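Local coordinates for protein chitinase (Thermococcus kodakarensis KOD1, PDB 5DHD) that hydrolyses chitin with two catalytic domains, the part described here being a chitin-binding domain that probably holds the enzyme on its polymeric substrate, at residues W16-Y21 and I78-E83. Numbering follows the deposited sequence.
Sequences WGNTEY and IATGSE
An antiparallel strand pair, where Thr19 of strand 19-26 meets Ala79 of strand 72-79, opens here into the loop that carries the chain out of the four-stranded sheet. Thr19 and Ala79 form a hydrogen-bonded pair, Thr19 N to Ala79 O at 2.9 Å and Ala79 N to Thr19 O at 2.8 Å. Beyond it, side chains take over. Thr19 OG1, set beside its own backbone N (chi1 -53°), donates to an in-plane lone pair of Gly81 O (2.9 Å) and accepts from Glu83 N (2.8 Å). With an alanine here, Glu83 N would probably lose its acceptor and Gly81 O its hydroxyl donor, leaving the turn freer to shift. Asn18 OD1 takes Gly81 N on a lone pair in the carboxamide plane, 3.0 Å away. The fold is a beta-sandwich of the cellulose-binding-domain family, and the loop leads from this sheet into strand 85-92 of the five-stranded one; Tyr21 OH, hydrogen-bonded to Val85 N, lies 3.2 Å from Glu83 CA. On the face shared by Glu20 and Ile78, Ile78 CD1 meets the indole edge in plane at Trp16 CH2 (3.9 Å), while Asn18 O sits over the centre of one ring face.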
ATOM      1  N   TRP A  16       9.916   1.702  14.883  1.00 23.27           N
ATOM      2  CA  TRP A  16      10.777   1.236  15.986  1.00 23.81           C
ATOM      3  C   TRP A  16      12.222   1.090  15.509  1.00 26.80           C
ATOM      4  O   TRP A  16      13.044   0.470  16.195  1.00 30.07           O
ATOM      5  CB  TRP A  16      10.283  -0.115  16.492  1.00 25.05           C
ATOM      6  CG  TRP A  16      10.374  -1.202  15.458  1.00 27.91           C
ATOM      7  CD1 TRP A  16      11.493  -1.894  15.082  1.00 28.00           C
ATOM      8  CD2 TRP A  16       9.295  -1.727  14.679  1.00 28.65           C
ATOM      9  NE1 TRP A  16      11.174  -2.825  14.119  1.00 29.07           N
ATOM     10  CE2 TRP A  16       9.830  -2.744  13.852  1.00 28.66           C
ATOM     11  CE3 TRP A  16       7.923  -1.437  14.598  1.00 31.72           C
ATOM     12  CZ2 TRP A  16       9.043  -3.472  12.955  1.00 30.38           C
ATOM     13  CZ3 TRP A  16       7.134  -2.161  13.703  1.00 30.57           C
ATOM     14  CH2 TRP A  16       7.700  -3.168  12.894  1.00 32.11           C
ATOM     15  N   GLY A  17      12.544   1.682  14.362  1.00 25.43           N
ATOM     16  CA  GLY A  17      13.884   1.534  13.798  1.00 26.06           C
ATOM     17  C   GLY A  17      13.611   1.184  12.349  1.00 22.56           C
ATOM     18  O   GLY A  17      14.254   1.690  11.422  1.00 23.88           O
ATOM     19  N   ASN A  18      12.666   0.265  12.182  1.00 21.72           N
ATOM     20  CA  ASN A  18      12.136  -0.090  10.861  1.00 19.13           C
ATOM     21  C   ASN A  18      10.682   0.309  11.055  1.00 17.93           C
ATOM     22  O   ASN A  18      10.214   0.422  12.200  1.00 18.78           O
ATOM     23  CB  ASN A  18      12.277  -1.576  10.541  1.00 19.10           C
ATOM     24  CG  ASN A  18      13.716  -1.947  10.293  1.00 22.87           C
ATOM     25  OD1 ASN A  18      14.446  -1.191   9.654  1.00 20.96           O
ATOM     26  ND2 ASN A  18      14.140  -3.100  10.803  1.00 28.98           N
ATOM     27  N   THR A  19       9.956   0.506   9.967  1.00 14.33           N
ATOM     28  CA  THR A  19       8.601   1.006  10.078  1.00 14.86           C
ATOM     29  C   THR A  19       7.528   0.158   9.430  1.00 12.00           C
ATOM     30  O   THR A  19       7.634  -0.230   8.268  1.00 13.52           O
ATOM     31  CB  THR A  19       8.565   2.419   9.482  1.00 15.34           C
ATOM     32  OG1 THR A  19       9.583   3.216  10.107  1.00 14.92           O
ATOM     33  CG2 THR A  19       7.234   3.093   9.728  1.00 14.57           C
ATOM     34  N   GLU A  20       6.481  -0.106  10.201  1.00 12.27           N
ATOM     35  CA  GLU A  20       5.354  -0.894   9.733  1.00 10.90           C
ATOM     36  C   GLU A  20       4.239   0.003   9.222  1.00 12.52           C
ATOM     37  O   GLU A  20       3.883   1.003   9.860  1.00 13.38           O
ATOM     38  CB  GLU A  20       4.792  -1.770  10.856  1.00 13.09           C
ATOM     39  CG  GLU A  20       3.544  -2.577  10.470  1.00 13.77           C
ATOM     40  CD  GLU A  20       3.187  -3.653  11.497  1.00 19.39           C
ATOM     41  OE1 GLU A  20       4.104  -4.252  12.085  1.00 21.68           O
ATOM     42  OE2 GLU A  20       1.988  -3.928  11.701  1.00 20.82           O
ATOM     43  N   TYR A  21       3.700  -0.362   8.067  1.00 11.32           N
ATOM     44  CA  TYR A  21       2.601   0.367   7.458  1.00  9.23           C
ATOM     45  C   TYR A  21       1.433  -0.593   7.335  1.00 11.33           C
ATOM     46  O   TYR A  21       1.497  -1.590   6.604  1.00 12.30           O
ATOM     47  CB  TYR A  21       2.998   0.902   6.072  1.00 11.44           C
ATOM     48  CG  TYR A  21       4.079   1.952   6.149  1.00 12.18           C
ATOM     49  CD1 TYR A  21       5.412   1.588   6.286  1.00 12.74           C
ATOM     50  CD2 TYR A  21       3.754   3.315   6.155  1.00 12.31           C
ATOM     51  CE1 TYR A  21       6.407   2.552   6.435  1.00 14.44           C
ATOM     52  CE2 TYR A  21       4.741   4.288   6.303  1.00 12.91           C
ATOM     53  CZ  TYR A  21       6.066   3.892   6.443  1.00 13.73           C
ATOM     54  OH  TYR A  21       7.064   4.839   6.579  1.00 15.25           O
ATOM     55  N   ILE A  78       6.534  -3.841   6.107  1.00 12.03           N
ATOM     56  CA  ILE A  78       7.529  -3.190   6.938  1.00 13.45           C
ATOM     57  C   ILE A  78       8.640  -2.744   6.006  1.00 13.14           C
ATOM     58  O   ILE A  78       9.103  -3.520   5.167  1.00 13.50           O
ATOM     59  CB  ILE A  78       8.118  -4.135   8.009  1.00 14.99           C
ATOM     60  CG1 ILE A  78       7.021  -4.520   9.012  1.00 17.33           C
ATOM     61  CG2 ILE A  78       9.312  -3.439   8.719  1.00 16.72           C
ATOM     62  CD1 ILE A  78       7.399  -5.672   9.951  1.00 16.91           C
ATOM     63  N   ALA A  79       9.039  -1.482   6.128  1.00 12.42           N
ATOM     64  CA  ALA A  79      10.114  -0.932   5.312  1.00 13.06           C
ATOM     65  C   ALA A  79      11.283  -0.637   6.246  1.00 14.24           C
ATOM     66  O   ALA A  79      11.086  -0.295   7.413  1.00 14.85           O
ATOM     67  CB  ALA A  79       9.671   0.343   4.588  1.00 14.47           C
ATOM     68  N   THR A  80      12.502  -0.775   5.741  1.00 15.37           N
ATOM     69  CA  THR A  80      13.673  -0.527   6.567  1.00 15.80           C
ATOM     70  C   THR A  80      13.846   0.960   6.832  1.00 15.59           C
ATOM     71  O   THR A  80      13.559   1.796   5.975  1.00 17.31           O
ATOM     72  CB  THR A  80      14.939  -1.072   5.894  1.00 17.44           C
ATOM     73  OG1 THR A  80      15.146  -0.414   4.642  1.00 18.30           O
ATOM     74  CG2 THR A  80      14.796  -2.583   5.680  1.00 19.42           C
ATOM     75  N   GLY A  81      14.316   1.279   8.033  1.00 16.31           N
ATOM     76  CA  GLY A  81      14.522   2.668   8.390  1.00 18.38           C
ATOM     77  C   GLY A  81      13.313   3.304   9.048  1.00 17.84           C
ATOM     78  O   GLY A  81      12.241   2.698   9.150  1.00 19.03           O
ATOM     79  N   SER A  82      13.496   4.543   9.486  1.00 16.39           N
ATOM     80  CA  SER A  82      12.456   5.308  10.159  1.00 16.95           C
ATOM     81  C   SER A  82      11.607   6.112   9.177  1.00 17.62           C
ATOM     82  O   SER A  82      12.103   7.023   8.511  1.00 17.85           O
ATOM     83  CB  SER A  82      13.126   6.237  11.169  1.00 21.26           C
ATOM     84  OG  SER A  82      12.166   7.047  11.810  1.00 25.32           O
ATOM     85  N   GLU A  83      10.326   5.757   9.095  1.00 16.31           N
ATOM     86  CA  GLU A  83       9.370   6.419   8.211  1.00 16.80           C
ATOM     87  C   GLU A  83       9.952   6.690   6.829  1.00 16.49           C
ATOM     88  O   GLU A  83      10.026   7.835   6.379  1.00 18.84           O
ATOM     89  CB  GLU A  83       8.920   7.732   8.862  1.00 21.51           C
ATOM     90  CG  GLU A  83       8.187   7.490  10.177  1.00 21.83           C
ATOM     91  CD  GLU A  83       7.732   8.766  10.854  1.00 29.64           C
ATOM     92  OE1 GLU A  83       6.956   9.530  10.239  1.00 24.57           O
ATOM     93  OE2 GLU A  83       8.156   9.000  12.004  1.00 31.20           O
TER